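Local structure of ribonucleoside triphosphate reductase (Lactobacillus leichmannii, 1L1L) at residues A[182-186]-A[281-285]; A[254-260]-A[271-277]; A[388-392]-A[519-523]; A[481-487]-A[511-517]; A[582-586]-A[712-716]. The protein catalyses the adenosylcobalamin (B12)-dependent reduction of ribonucleoside triphosphates to deoxyribonucleotides, as an allosterically regulated monomeric class II ribonucleotide reductase. All blocks are in the same frame, centred on the assembly; numbering follows the deposited sequence.

Contact 1. Residues A[182-186]-A[281-285]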
# COMPACT_ATOMS: atom_id res chain seq x y z
N ILE A 182 32.61 12.45 0.37
CA ILE A 182 32.20 13.79 0.78
C ILE A 182 32.28 14.07 2.27
O ILE A 182 31.89 13.26 3.09
CB ILE A 182 30.76 14.08 0.31
CG1 ILE A 182 30.66 13.92 -1.21
CG2 ILE A 182 30.34 15.48 0.74
CD1 ILE A 182 31.58 14.84 -2.00
N ASP A 183 32.81 15.25 2.60
CA ASP A 183 32.90 15.69 3.98
C ASP A 183 31.58 16.40 4.25
O ASP A 183 31.25 17.38 3.57
CB ASP A 183 34.07 16.67 4.16
CG ASP A 183 34.23 17.12 5.59
OD1 ASP A 183 34.25 16.25 6.49
OD2 ASP A 183 34.33 18.35 5.83
N LEU A 184 30.81 15.91 5.21
CA LEU A 184 29.49 16.49 5.50
C LEU A 184 29.27 17.08 6.88
O LEU A 184 29.56 16.45 7.91
CB LEU A 184 28.41 15.44 5.24
CG LEU A 184 26.95 15.81 5.53
CD1 LEU A 184 26.52 16.89 4.56
CD2 LEU A 184 26.06 14.58 5.39
N GLN A 185 28.73 18.29 6.91
CA GLN A 185 28.42 18.96 8.16
C GLN A 185 26.96 19.38 8.08
O GLN A 185 26.54 19.97 7.10
CB GLN A 185 29.29 20.20 8.36
CG GLN A 185 30.78 19.95 8.33
CD GLN A 185 31.57 21.21 8.64
OE1 GLN A 185 31.62 21.65 9.79
NE2 GLN A 185 32.17 21.81 7.62
N LEU A 186 26.20 19.04 9.11
CA LEU A 186 24.79 19.39 9.16
C LEU A 186 24.64 20.48 10.21
O LEU A 186 24.92 20.27 11.39
CB LEU A 186 23.94 18.17 9.53
CG LEU A 186 24.12 16.95 8.60
CD1 LEU A 186 23.20 15.82 9.04
CD2 LEU A 186 23.81 17.36 7.17
N LEU A 281 21.01 11.58 6.46
CA LEU A 281 22.05 12.16 5.62
C LEU A 281 23.44 11.68 6.04
O LEU A 281 24.30 11.44 5.20
CB LEU A 281 22.00 13.69 5.68
CG LEU A 281 20.78 14.32 5.02
CD1 LEU A 281 20.67 15.78 5.46
CD2 LEU A 281 20.89 14.21 3.50
N LEU A 282 23.64 11.54 7.34
CA LEU A 282 24.93 11.08 7.86
C LEU A 282 25.16 9.62 7.49
O LEU A 282 26.22 9.27 6.98
CB LEU A 282 24.99 11.25 9.38
CG LEU A 282 24.99 12.72 9.85
CD1 LEU A 282 24.99 12.76 11.36
CD2 LEU A 282 26.18 13.47 9.26
N ASP A 283 24.16 8.78 7.74
CA ASP A 283 24.27 7.37 7.42
C ASP A 283 24.34 7.10 5.92
O ASP A 283 25.07 6.21 5.47
CB ASP A 283 23.12 6.59 8.06
CG ASP A 283 23.21 6.57 9.58
OD1 ASP A 283 24.33 6.73 10.11
OD2 ASP A 283 22.17 6.38 10.24
N VAL A 284 23.59 7.87 5.13
CA VAL A 284 23.60 7.73 3.68
C VAL A 284 24.96 8.14 3.12
O VAL A 284 25.41 7.64 2.08
CB VAL A 284 22.48 8.61 3.05
CG1 VAL A 284 22.72 8.80 1.57
CG2 VAL A 284 21.13 7.94 3.27
N ASN A 285 25.62 9.06 3.81
CA ASN A 285 26.92 9.52 3.36
C ASN A 285 27.95 8.42 3.66
O ASN A 285 28.83 8.15 2.85
CB ASN A 285 27.28 10.83 4.05
CG ASN A 285 28.42 11.56 3.38
OD1 ASN A 285 28.47 11.67 2.14
ND2 ASN A 285 29.34 12.07 4.18

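Contact 2. Residues A[254-260]-A[271-277]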
# COMPACT_ATOMS: atom_id res chain seq x y z
N LEU A 254 19.99 23.05 8.04
CA LEU A 254 18.59 22.68 8.31
C LEU A 254 18.04 23.52 9.47
O LEU A 254 17.24 23.03 10.28
CB LEU A 254 18.49 21.19 8.70
CG LEU A 254 19.45 20.18 8.07
CD1 LEU A 254 18.97 18.77 8.40
CD2 LEU A 254 19.53 20.36 6.56
N SER A 255 18.48 24.77 9.57
CA SER A 255 18.03 25.64 10.65
C SER A 255 16.57 26.05 10.48
O SER A 255 15.90 26.41 11.45
CB SER A 255 18.91 26.90 10.72
OG SER A 255 20.26 26.57 11.01
N ASP A 256 16.07 25.99 9.24
CA ASP A 256 14.69 26.37 8.95
C ASP A 256 13.68 25.24 9.05
O ASP A 256 12.48 25.48 9.04
CB ASP A 256 14.60 26.99 7.55
CG ASP A 256 15.25 28.36 7.48
OD1 ASP A 256 15.15 29.10 8.48
OD2 ASP A 256 15.85 28.69 6.43
N ILE A 257 14.17 24.01 9.13
CA ILE A 257 13.25 22.88 9.22
C ILE A 257 12.39 23.01 10.47
O ILE A 257 12.90 23.23 11.57
CB ILE A 257 14.01 21.54 9.26
CG1 ILE A 257 14.94 21.45 8.05
CG2 ILE A 257 13.02 20.39 9.25
CD1 ILE A 257 14.26 21.68 6.73
N ARG A 258 11.08 22.87 10.30
CA ARG A 258 10.14 22.98 11.41
C ARG A 258 10.36 21.89 12.45
O ARG A 258 10.66 20.75 12.12
CB ARG A 258 8.69 22.91 10.91
CG ARG A 258 8.25 21.52 10.49
CD ARG A 258 6.94 21.56 9.72
NE ARG A 258 7.05 22.40 8.53
CZ ARG A 258 6.15 22.45 7.56
NH1 ARG A 258 5.06 21.69 7.62
NH2 ARG A 258 6.34 23.25 6.52
N PRO A 259 10.17 22.23 13.73
CA PRO A 259 10.35 21.31 14.85
C PRO A 259 9.34 20.17 14.92
O PRO A 259 8.35 20.14 14.19
CB PRO A 259 10.26 22.23 16.06
CG PRO A 259 9.26 23.25 15.62
CD PRO A 259 9.74 23.56 14.21
N TYR A 260 9.61 19.24 15.82
CA TYR A 260 8.76 18.08 16.03
C TYR A 260 7.38 18.48 16.57
O TYR A 260 7.27 19.30 17.48
CB TYR A 260 9.46 17.11 16.99
CG TYR A 260 8.59 16.02 17.56
CD1 TYR A 260 7.77 16.26 18.65
CD2 TYR A 260 8.61 14.73 17.01
CE1 TYR A 260 6.99 15.25 19.20
CE2 TYR A 260 7.83 13.72 17.55
CZ TYR A 260 7.02 13.98 18.65
OH TYR A 260 6.26 12.98 19.20
N ALA A 271 4.85 17.09 12.33
CA ALA A 271 6.22 16.99 11.86
C ALA A 271 7.11 16.19 12.81
O ALA A 271 6.81 16.03 13.99
CB ALA A 271 6.80 18.39 11.66
N SER A 272 8.21 15.67 12.28
CA SER A 272 9.14 14.87 13.08
C SER A 272 10.34 15.69 13.55
O SER A 272 11.07 15.28 14.46
CB SER A 272 9.64 13.70 12.25
OG SER A 272 10.32 14.20 11.10
N GLY A 273 10.54 16.85 12.94
CA GLY A 273 11.69 17.66 13.28
C GLY A 273 12.78 17.25 12.30
O GLY A 273 12.59 16.27 11.58
N PRO A 274 13.91 17.95 12.25
CA PRO A 274 14.98 17.59 11.31
C PRO A 274 15.86 16.43 11.77
O PRO A 274 16.66 15.92 10.99
CB PRO A 274 15.76 18.89 11.20
CG PRO A 274 15.73 19.37 12.63
CD PRO A 274 14.29 19.13 13.05
N MET A 275 15.71 16.03 13.03
CA MET A 275 16.53 14.96 13.59
C MET A 275 16.61 13.72 12.70
O MET A 275 17.71 13.27 12.37
CB MET A 275 16.04 14.60 14.99
CG MET A 275 16.22 15.71 16.03
SD MET A 275 15.04 17.09 15.86
CE MET A 275 13.59 16.32 16.52
N PRO A 276 15.46 13.14 12.31
CA PRO A 276 15.54 11.95 11.46
C PRO A 276 16.26 12.22 10.14
O PRO A 276 16.92 11.32 9.59
CB PRO A 276 14.08 11.55 11.27
CG PRO A 276 13.33 12.85 11.45
CD PRO A 276 14.06 13.47 12.62
N LEU A 277 16.14 13.44 9.63
CA LEU A 277 16.80 13.81 8.38
C LEU A 277 18.32 13.87 8.56
O LEU A 277 19.07 13.50 7.66
CB LEU A 277 16.30 15.17 7.88
CG LEU A 277 16.98 15.69 6.61
CD1 LEU A 277 16.73 14.72 5.46
CD2 LEU A 277 16.47 17.09 6.27
O HOH W 1 10.24 18.77 10.44

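Contact 3. Residues A[388-392]-A[519-523]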
# COMPACT_ATOMS: atom_id res chain seq x y z
N GLY A 388 -1.76 -11.71 -18.87
CA GLY A 388 -2.76 -10.90 -18.22
C GLY A 388 -3.27 -12.01 -17.32
O GLY A 388 -2.53 -12.46 -16.43
N ARG A 389 -4.50 -12.48 -17.53
CA ARG A 389 -4.99 -13.60 -16.75
C ARG A 389 -4.32 -14.83 -17.38
O ARG A 389 -4.22 -14.91 -18.62
CB ARG A 389 -6.51 -13.76 -16.87
CG ARG A 389 -7.35 -12.62 -16.29
CD ARG A 389 -8.82 -13.01 -16.34
NE ARG A 389 -9.24 -13.33 -17.71
CZ ARG A 389 -10.29 -14.09 -18.01
NH1 ARG A 389 -11.03 -14.62 -17.04
NH2 ARG A 389 -10.59 -14.32 -19.28
N ILE A 390 -3.89 -15.78 -16.58
CA ILE A 390 -3.24 -16.96 -17.14
C ILE A 390 -4.14 -17.70 -18.13
O ILE A 390 -3.64 -18.36 -19.04
CB ILE A 390 -2.77 -17.95 -16.06
CG1 ILE A 390 -1.89 -17.22 -15.04
CG2 ILE A 390 -1.98 -19.07 -16.69
CD1 ILE A 390 -0.83 -16.32 -15.65
N VAL A 391 -5.46 -17.60 -17.96
CA VAL A 391 -6.37 -18.29 -18.86
C VAL A 391 -6.35 -17.71 -20.27
O VAL A 391 -6.62 -18.41 -21.24
CB VAL A 391 -7.83 -18.27 -18.35
CG1 VAL A 391 -8.42 -16.86 -18.52
CG2 VAL A 391 -8.65 -19.31 -19.12
N ASP A 392 -6.06 -16.41 -20.37
CA ASP A 392 -6.00 -15.73 -21.66
C ASP A 392 -4.71 -16.04 -22.41
O ASP A 392 -4.42 -15.45 -23.45
CB ASP A 392 -6.17 -14.22 -21.47
CG ASP A 392 -7.58 -13.85 -21.04
OD1 ASP A 392 -7.80 -12.71 -20.57
OD2 ASP A 392 -8.47 -14.72 -21.18
N ASP A 519 -15.20 -14.76 -13.97
CA ASP A 519 -14.97 -14.42 -15.37
C ASP A 519 -15.92 -13.34 -15.89
O ASP A 519 -15.53 -12.48 -16.67
CB ASP A 519 -15.08 -15.68 -16.23
CG ASP A 519 -14.82 -15.40 -17.70
OD1 ASP A 519 -13.69 -15.00 -18.04
OD2 ASP A 519 -15.76 -15.58 -18.52
N GLN A 520 -17.18 -13.37 -15.45
CA GLN A 520 -18.15 -12.37 -15.91
C GLN A 520 -17.83 -11.00 -15.33
O GLN A 520 -18.05 -9.97 -15.98
CB GLN A 520 -19.57 -12.77 -15.50
CG GLN A 520 -20.01 -14.10 -16.03
CD GLN A 520 -21.47 -14.36 -15.77
OE1 GLN A 520 -21.94 -14.25 -14.62
NE2 GLN A 520 -22.21 -14.70 -16.82
N LEU A 521 -17.32 -10.99 -14.11
CA LEU A 521 -16.97 -9.74 -13.46
C LEU A 521 -15.76 -9.14 -14.17
O LEU A 521 -15.70 -7.93 -14.37
CB LEU A 521 -16.69 -10.00 -11.98
CG LEU A 521 -17.91 -10.56 -11.24
CD1 LEU A 521 -17.55 -10.98 -9.83
CD2 LEU A 521 -19.00 -9.50 -11.23
N TYR A 522 -14.81 -9.99 -14.55
CA TYR A 522 -13.61 -9.50 -15.24
C TYR A 522 -14.02 -8.86 -16.57
O TYR A 522 -13.62 -7.74 -16.89
CB TYR A 522 -12.63 -10.65 -15.51
CG TYR A 522 -11.44 -10.23 -16.36
CD1 TYR A 522 -10.60 -9.19 -15.95
CD2 TYR A 522 -11.18 -10.85 -17.58
CE1 TYR A 522 -9.53 -8.78 -16.74
CE2 TYR A 522 -10.10 -10.45 -18.38
CZ TYR A 522 -9.28 -9.41 -17.95
OH TYR A 522 -8.21 -9.00 -18.72
N LYS A 523 -14.82 -9.58 -17.33
CA LYS A 523 -15.27 -9.08 -18.61
C LYS A 523 -16.09 -7.79 -18.45
O LYS A 523 -16.08 -6.93 -19.33
CB LYS A 523 -16.07 -10.16 -19.34
CG LYS A 523 -15.25 -11.41 -19.63
CD LYS A 523 -16.02 -12.41 -20.48
CE LYS A 523 -15.16 -13.64 -20.78
NZ LYS A 523 -13.88 -13.26 -21.46
O HOH W 2 -6.00 -11.12 -19.90

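Contact 4. Residues A[481-487]-A[511-517]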
# COMPACT_ATOMS: atom_id res chain seq x y z
N LEU A 481 -17.58 -16.70 -1.81
CA LEU A 481 -17.59 -18.05 -2.37
C LEU A 481 -18.22 -19.10 -1.46
O LEU A 481 -19.00 -19.94 -1.92
CB LEU A 481 -16.17 -18.48 -2.73
CG LEU A 481 -15.42 -17.63 -3.76
CD1 LEU A 481 -14.02 -18.20 -3.97
CD2 LEU A 481 -16.18 -17.59 -5.07
N LEU A 482 -17.89 -19.07 -0.17
CA LEU A 482 -18.42 -20.05 0.77
C LEU A 482 -19.94 -19.97 0.82
O LEU A 482 -20.64 -20.98 0.83
CB LEU A 482 -17.85 -19.82 2.17
CG LEU A 482 -18.30 -20.78 3.27
CD1 LEU A 482 -17.93 -22.21 2.90
CD2 LEU A 482 -17.65 -20.39 4.59
N THR A 483 -20.44 -18.74 0.83
CA THR A 483 -21.87 -18.49 0.89
C THR A 483 -22.51 -18.95 -0.41
O THR A 483 -23.33 -19.87 -0.42
CB THR A 483 -22.14 -16.99 1.09
OG1 THR A 483 -21.53 -16.56 2.31
CG2 THR A 483 -23.64 -16.71 1.16
N ARG A 484 -22.10 -18.32 -1.50
CA ARG A 484 -22.65 -18.61 -2.81
C ARG A 484 -22.39 -20.01 -3.38
O ARG A 484 -23.13 -20.47 -4.25
CB ARG A 484 -22.16 -17.55 -3.79
CG ARG A 484 -23.14 -17.25 -4.90
CD ARG A 484 -22.82 -15.93 -5.57
NE ARG A 484 -23.71 -15.66 -6.69
CZ ARG A 484 -23.54 -14.66 -7.56
NH1 ARG A 484 -22.51 -13.84 -7.42
NH2 ARG A 484 -24.39 -14.50 -8.56
N LEU A 485 -21.37 -20.70 -2.89
CA LEU A 485 -21.05 -22.04 -3.39
C LEU A 485 -21.30 -23.15 -2.38
O LEU A 485 -21.56 -24.31 -2.75
CB LEU A 485 -19.59 -22.12 -3.84
CG LEU A 485 -19.07 -21.22 -4.97
CD1 LEU A 485 -17.57 -21.45 -5.13
CD2 LEU A 485 -19.80 -21.54 -6.27
N GLY A 486 -21.22 -22.81 -1.10
CA GLY A 486 -21.42 -23.80 -0.06
C GLY A 486 -20.10 -24.46 0.30
O GLY A 486 -20.01 -25.18 1.30
N ASN A 487 -19.08 -24.23 -0.51
CA ASN A 487 -17.76 -24.81 -0.27
C ASN A 487 -16.66 -23.89 -0.79
O ASN A 487 -16.93 -22.85 -1.38
CB ASN A 487 -17.65 -26.17 -0.98
CG ASN A 487 -17.96 -26.07 -2.47
OD1 ASN A 487 -19.11 -25.89 -2.87
ND2 ASN A 487 -16.92 -26.17 -3.29
N ASP A 511 -14.11 -25.46 -8.27
CA ASP A 511 -15.54 -25.48 -8.42
C ASP A 511 -15.80 -24.64 -9.68
O ASP A 511 -15.65 -23.42 -9.65
CB ASP A 511 -16.21 -24.84 -7.20
CG ASP A 511 -17.68 -25.14 -7.13
OD1 ASP A 511 -18.41 -24.77 -8.07
OD2 ASP A 511 -18.11 -25.75 -6.12
N LYS A 512 -16.15 -25.31 -10.77
CA LYS A 512 -16.40 -24.66 -12.05
C LYS A 512 -17.40 -23.50 -12.00
O LYS A 512 -17.43 -22.66 -12.91
CB LYS A 512 -16.84 -25.71 -13.08
CG LYS A 512 -15.82 -26.83 -13.28
CD LYS A 512 -16.23 -27.83 -14.38
CE LYS A 512 -17.40 -28.73 -13.97
NZ LYS A 512 -18.72 -28.01 -13.90
N ARG A 513 -18.21 -23.46 -10.95
CA ARG A 513 -19.18 -22.38 -10.79
C ARG A 513 -18.39 -21.09 -10.55
O ARG A 513 -18.73 -20.03 -11.09
CB ARG A 513 -20.11 -22.66 -9.60
CG ARG A 513 -21.12 -23.80 -9.80
CD ARG A 513 -21.90 -24.10 -8.52
NE ARG A 513 -21.04 -24.67 -7.48
CZ ARG A 513 -21.39 -24.85 -6.21
NH1 ARG A 513 -22.59 -24.51 -5.78
NH2 ARG A 513 -20.52 -25.37 -5.34
N ALA A 514 -17.34 -21.19 -9.74
CA ALA A 514 -16.50 -20.02 -9.41
C ALA A 514 -15.88 -19.36 -10.64
O ALA A 514 -15.78 -18.14 -10.72
CB ALA A 514 -15.41 -20.43 -8.44
N ILE A 515 -15.46 -20.18 -11.60
CA ILE A 515 -14.85 -19.66 -12.82
C ILE A 515 -15.79 -18.70 -13.55
O ILE A 515 -15.39 -17.60 -13.95
CB ILE A 515 -14.49 -20.82 -13.77
CG1 ILE A 515 -13.42 -21.70 -13.13
CG2 ILE A 515 -14.01 -20.27 -15.10
CD1 ILE A 515 -13.09 -22.94 -13.92
N LYS A 516 -17.03 -19.13 -13.72
CA LYS A 516 -18.01 -18.30 -14.41
C LYS A 516 -18.29 -16.98 -13.70
O LYS A 516 -18.29 -15.92 -14.33
CB LYS A 516 -19.33 -19.06 -14.60
CG LYS A 516 -20.30 -18.34 -15.52
CD LYS A 516 -19.63 -18.07 -16.87
CE LYS A 516 -20.47 -17.15 -17.74
NZ LYS A 516 -19.77 -16.86 -19.03
N MET A 517 -18.54 -17.03 -12.40
CA MET A 517 -18.83 -15.81 -11.67
C MET A 517 -17.67 -14.80 -11.69
O MET A 517 -17.91 -13.60 -11.84
CB MET A 517 -19.29 -16.11 -10.24
CG MET A 517 -18.64 -17.28 -9.52
SD MET A 517 -19.75 -18.04 -8.27
CE MET A 517 -19.72 -16.83 -6.96

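Contact 5. Residues A[582-586]-A[712-716]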
# COMPACT_ATOMS: atom_id res chain seq x y z
N PRO A 582 -11.32 9.81 22.57
CA PRO A 582 -12.71 10.24 22.73
C PRO A 582 -13.75 9.12 22.61
O PRO A 582 -14.82 9.20 23.22
CB PRO A 582 -12.87 11.27 21.61
CG PRO A 582 -11.52 11.88 21.53
CD PRO A 582 -10.61 10.67 21.61
N LEU A 583 -13.43 8.09 21.84
CA LEU A 583 -14.34 6.97 21.64
C LEU A 583 -14.53 6.03 22.84
O LEU A 583 -15.55 5.35 22.93
CB LEU A 583 -13.88 6.14 20.44
CG LEU A 583 -13.89 6.83 19.08
CD1 LEU A 583 -13.32 5.89 18.02
CD2 LEU A 583 -15.33 7.26 18.73
N LEU A 584 -13.56 5.97 23.74
CA LEU A 584 -13.67 5.04 24.86
C LEU A 584 -14.88 5.19 25.76
O LEU A 584 -15.51 4.19 26.12
CB LEU A 584 -12.40 5.08 25.72
CG LEU A 584 -11.17 4.41 25.11
CD1 LEU A 584 -10.00 4.48 26.12
CD2 LEU A 584 -11.48 2.96 24.77
N PRO A 585 -15.24 6.43 26.14
CA PRO A 585 -16.41 6.52 27.01
C PRO A 585 -17.66 5.98 26.32
O PRO A 585 -18.48 5.34 26.96
CB PRO A 585 -16.50 8.02 27.35
CG PRO A 585 -15.67 8.69 26.32
CD PRO A 585 -14.56 7.73 26.00
N ALA A 586 -17.78 6.21 25.02
CA ALA A 586 -18.93 5.70 24.28
C ALA A 586 -18.91 4.18 24.20
O ALA A 586 -19.96 3.53 24.35
CB ALA A 586 -18.95 6.31 22.87
N VAL A 712 -24.42 6.65 20.52
CA VAL A 712 -24.01 7.07 21.84
C VAL A 712 -22.90 8.10 21.75
O VAL A 712 -22.87 9.07 22.51
CB VAL A 712 -23.54 5.85 22.67
CG1 VAL A 712 -22.96 6.31 24.00
CG2 VAL A 712 -24.71 4.90 22.89
N PHE A 713 -21.97 7.91 20.81
CA PHE A 713 -20.86 8.85 20.65
C PHE A 713 -21.37 10.23 20.28
O PHE A 713 -20.90 11.23 20.81
CB PHE A 713 -19.90 8.37 19.55
CG PHE A 713 -18.71 9.27 19.38
CD1 PHE A 713 -17.70 9.30 20.33
CD2 PHE A 713 -18.63 10.12 18.28
CE1 PHE A 713 -16.62 10.17 20.20
CE2 PHE A 713 -17.55 11.00 18.14
CZ PHE A 713 -16.54 11.02 19.10
N SER A 714 -22.31 10.27 19.35
CA SER A 714 -22.86 11.54 18.90
C SER A 714 -23.60 12.23 20.05
O SER A 714 -23.48 13.44 20.24
CB SER A 714 -23.80 11.30 17.71
OG SER A 714 -24.40 12.50 17.26
N GLN A 715 -24.35 11.44 20.82
CA GLN A 715 -25.10 11.99 21.96
C GLN A 715 -24.15 12.59 22.99
O GLN A 715 -24.35 13.72 23.45
CB GLN A 715 -25.96 10.88 22.59
CG GLN A 715 -26.46 11.18 24.01
CD GLN A 715 -25.51 10.69 25.09
OE1 GLN A 715 -25.09 9.52 25.09
NE2 GLN A 715 -25.16 11.57 26.02
N LEU A 716 -23.12 11.84 23.37
CA LEU A 716 -22.15 12.33 24.35
C LEU A 716 -21.45 13.56 23.81
O LEU A 716 -21.33 14.57 24.51
CB LEU A 716 -21.10 11.25 24.65
CG LEU A 716 -21.43 10.17 25.69
CD1 LEU A 716 -20.41 9.04 25.62
CD2 LEU A 716 -21.45 10.80 27.07

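Contact 1. Residues A[182-186]-A[281-285]
Leu184 and Leu186, alternate residues of strand 183-186, push their branched ends at helix 281-285, which runs nearly antiparallel to the strand with the axes 9.6 Å apart. Leu184 fills the hollow bounded by Leu281, Leu282 and Asn285: its CD2 sits 3.6 Å from the carbonyl O of Leu281 and 4.0 Å from CD2 of Leu282, while its CB lies against the amide of Asn285. Because its CG is anti to the backbone N (chi1 178°), the side chain reaches out into this hollow. Two residues on, Leu186 straddles two leucines: CD1 presses on CG of Leu282 at 3.7 Å, and CD2 meets CD1 of Leu281. Forked leucine ends suit such uneven surfaces. At the other end the fit turns polar, as Asn285 ND2 donates to the carbonyl O of Ile182 at 3.0 Å. The bond is nearly straight, 169° at the hydrogen, and lies in the amide plane of Asn285, although the donor stands above the carbonyl plane. Leu234 of helix 224-236 and Leu250 of the adjacent strand both pack on Leu184. A helix laid on a parallel sheet in this way is typical of an alpha/beta layer, here in the B12-dependent reductase insertion domain.

Contact 2. Residues A[254-260]-A[271-277]
Leu254 CD1 meets Leu277 CD2 at 3.7 Å, two leucines joining the residue just after strand 249-253 to the first turn of helix 275-289. Ile257 comes next and lays its CG2 branch against CB of Pro274, also at 3.7 Å, a close apolar pair with Trp227 of helix 224-236 packed on the isoleucine. Arg258 contributes its aliphatic part, CG lying 3.6 Å from CB of Ala271, while NE forms a salt bridge with Asp222. The contact thus lies in a strand-to-helix connection of the insertion domain, a loop whose two ends close on each other. The carbonyl O of Arg258 receives a CA-H...O contact from Gly273 and a 2.6 Å hydrogen bond from a water, which in turn accepts a weak one from Gly273 N. Glycine suits that place: its phi of 93° and psi of 171° would jam a side chain against the preceding carbonyl. The carbonyl O of Pro259 then rests 3.4 Å from CB of Ala271, a methyl small enough to let the chains draw together. At Tyr260, CG anti to the backbone N (chi1 167°) carries the ring past the Ala271 and Ser272 carbonyls, and O of Ser272 lies at the ring edge, in its plane.

Contact 3. Residues A[388-392]-A[519-523]
A salt-bridge network of Arg389, Asp392, Asp519 and Lys523 ties the short 3-10 turn 390-392 to the side of the long helix 512-536. Arg389 is its hub, and its guanidinium is held round the rim. Asp392, three residues on, is gripped side-on by two nitrogens: NH2 reaches OD2 at 2.9 Å, and NE reaches OD1 at 3.3 Å from above the carboxylate plane. NH1 turns across to helix 512-536, where Asp519 OD1 accepts at 2.9 Å through its anti lone pair; the angle at the hydrogen, 139°, shows a bent bond. NH1 also donates to the carbonyl O of Tyr641.

The flat faces are used as well. Val391 CG1 sits over the centre of one, and Tyr522 CD2 lies over the opposite face, offset toward the rim, with ring and guanidinium planes 28° apart. The methylene CD lies over the same tyrosine, 3.6 Å from the ring centroid in a CH-pi contact, and a bend at chi3 (-57°) swings the guanidinium so that NE and its face also lie against that ring. Tyr522 OH is hydrogen-bonded to Asp644. A water accepts from Arg389 N, donates to Asp392 OD1 and is hydrogen-bonded to Tyr522 OH.

Lys523 NZ comes within 4.1 Å of Arg389 NH2, but Asp519, which also makes a long salt bridge to the lysine, lies close to both. The two carboxylates probably offset the like charges of Arg389 and Lys523, while the aromatic and valine surfaces limit the arginine's rotation.

Contact 4. Residues A[481-487]-A[511-517]
Arg513 and Asn487 join across the contact through Asp511. The arginine grips Asp511 side-on, NH2 to OD2 at 2.6 Å and NE to OD1 at 2.7 Å, both on the syn side of the carboxylate; Asn487 ND2 then donates to OD2 at 3.1 Å on the anti lone pair of that oxygen, which lies in the amide plane. OD1 has a second donor in Arg513 N, the capping bond by which Asp511 serves as N-cap of helix 512-517. The guanidinium also turns back to the end of helix 481-485, where NH2 gives the carbonyl O of Leu485 a bent bond of 3.0 Å, and it makes a weak one to Asn487 OD1. Gly486, with positive phi (89°), provides the turn that brings Asn487 round to this cluster.

Outward the contact becomes apolar. Leu485 CD2 lies over one guanidinium face and 3.5 Å from CB of Arg513, while CD1 touches the methyl of Ala514. The flexible Met517, bent at chi3 (-74°), lays CE 3.5 Å from CD of Arg484 and near CD2 of Leu481; Arg484 itself forms a salt bridge with Glu430.

The axes cross at 111°. The contact uses the C-terminal end of helix 477-485 and the first turns of helix 512-536. An arginine donor at the carbonyl end and an aspartate acceptor at the amide end would each complement the helix dipole, and four donors on one carboxylate probably stabilise its charge.

Contact 5. Residues A[582-586]-A[712-716]
Leu583 lies over the ring of Phe713 in a CH-pi contact: its CD2 is 3.7 Å from the ring centroid, 23° off the normal, and somewhat displaced toward the CD1-CE1 side. The phenylalanine reaches it because CG is anti to the backbone N (chi1 -178°), which carries the ring across to helix 583-586. At the edge of the ring, in its plane, stands the carbonyl O of Pro582, 3.6 Å from CE1, so that the polarised ring C-H side faces an oxygen while the pi face meets a methyl.

Aliphatic contacts make up the rest, and they centre on Ala586. Its CB lies 3.9 Å from CA of Phe713; a methyl group is what permits so near an approach of two helical backbones. Val712 CG1 and Leu716 CD1, one turn apart on helix 712-716, both touch Ala586, with CD1 3.9 Å from its CA. Leu716 CD1 also grazes Pro585.

Round about, Leu583 packs on Trp28 and Val29 of helix 27-32, and Phe713 on Lys32 of the same helix. Phe577 of strand 570-578 supports Leu583 from the antiparallel sheet, while Leu723 near the C-terminal end of the model touches Phe713 and Leu716.

Contacts 1 and 2 share helix 275-289 in the insertion domain, and contacts 3 and 4 share helix 512-536 on the opposite side of the chain's centre; in each pair the centres lie about 16 Å apart. Contact 1 is the buried one, mostly leucine with one asparagine-to-carbonyl bond, whereas contact 2, nested within its loop, is partly buried and relies on small residues, prolines and a water. Contacts 3 and 4, also partly buried, both depend on arginine-aspartate pairs, one fixing a turn to a helix flank and the other joining helix ends. Contact 5, partly buried too, stands apart, its nearest atoms about 17 Å from contact 2, and is wholly apolar in its side-chain contacts.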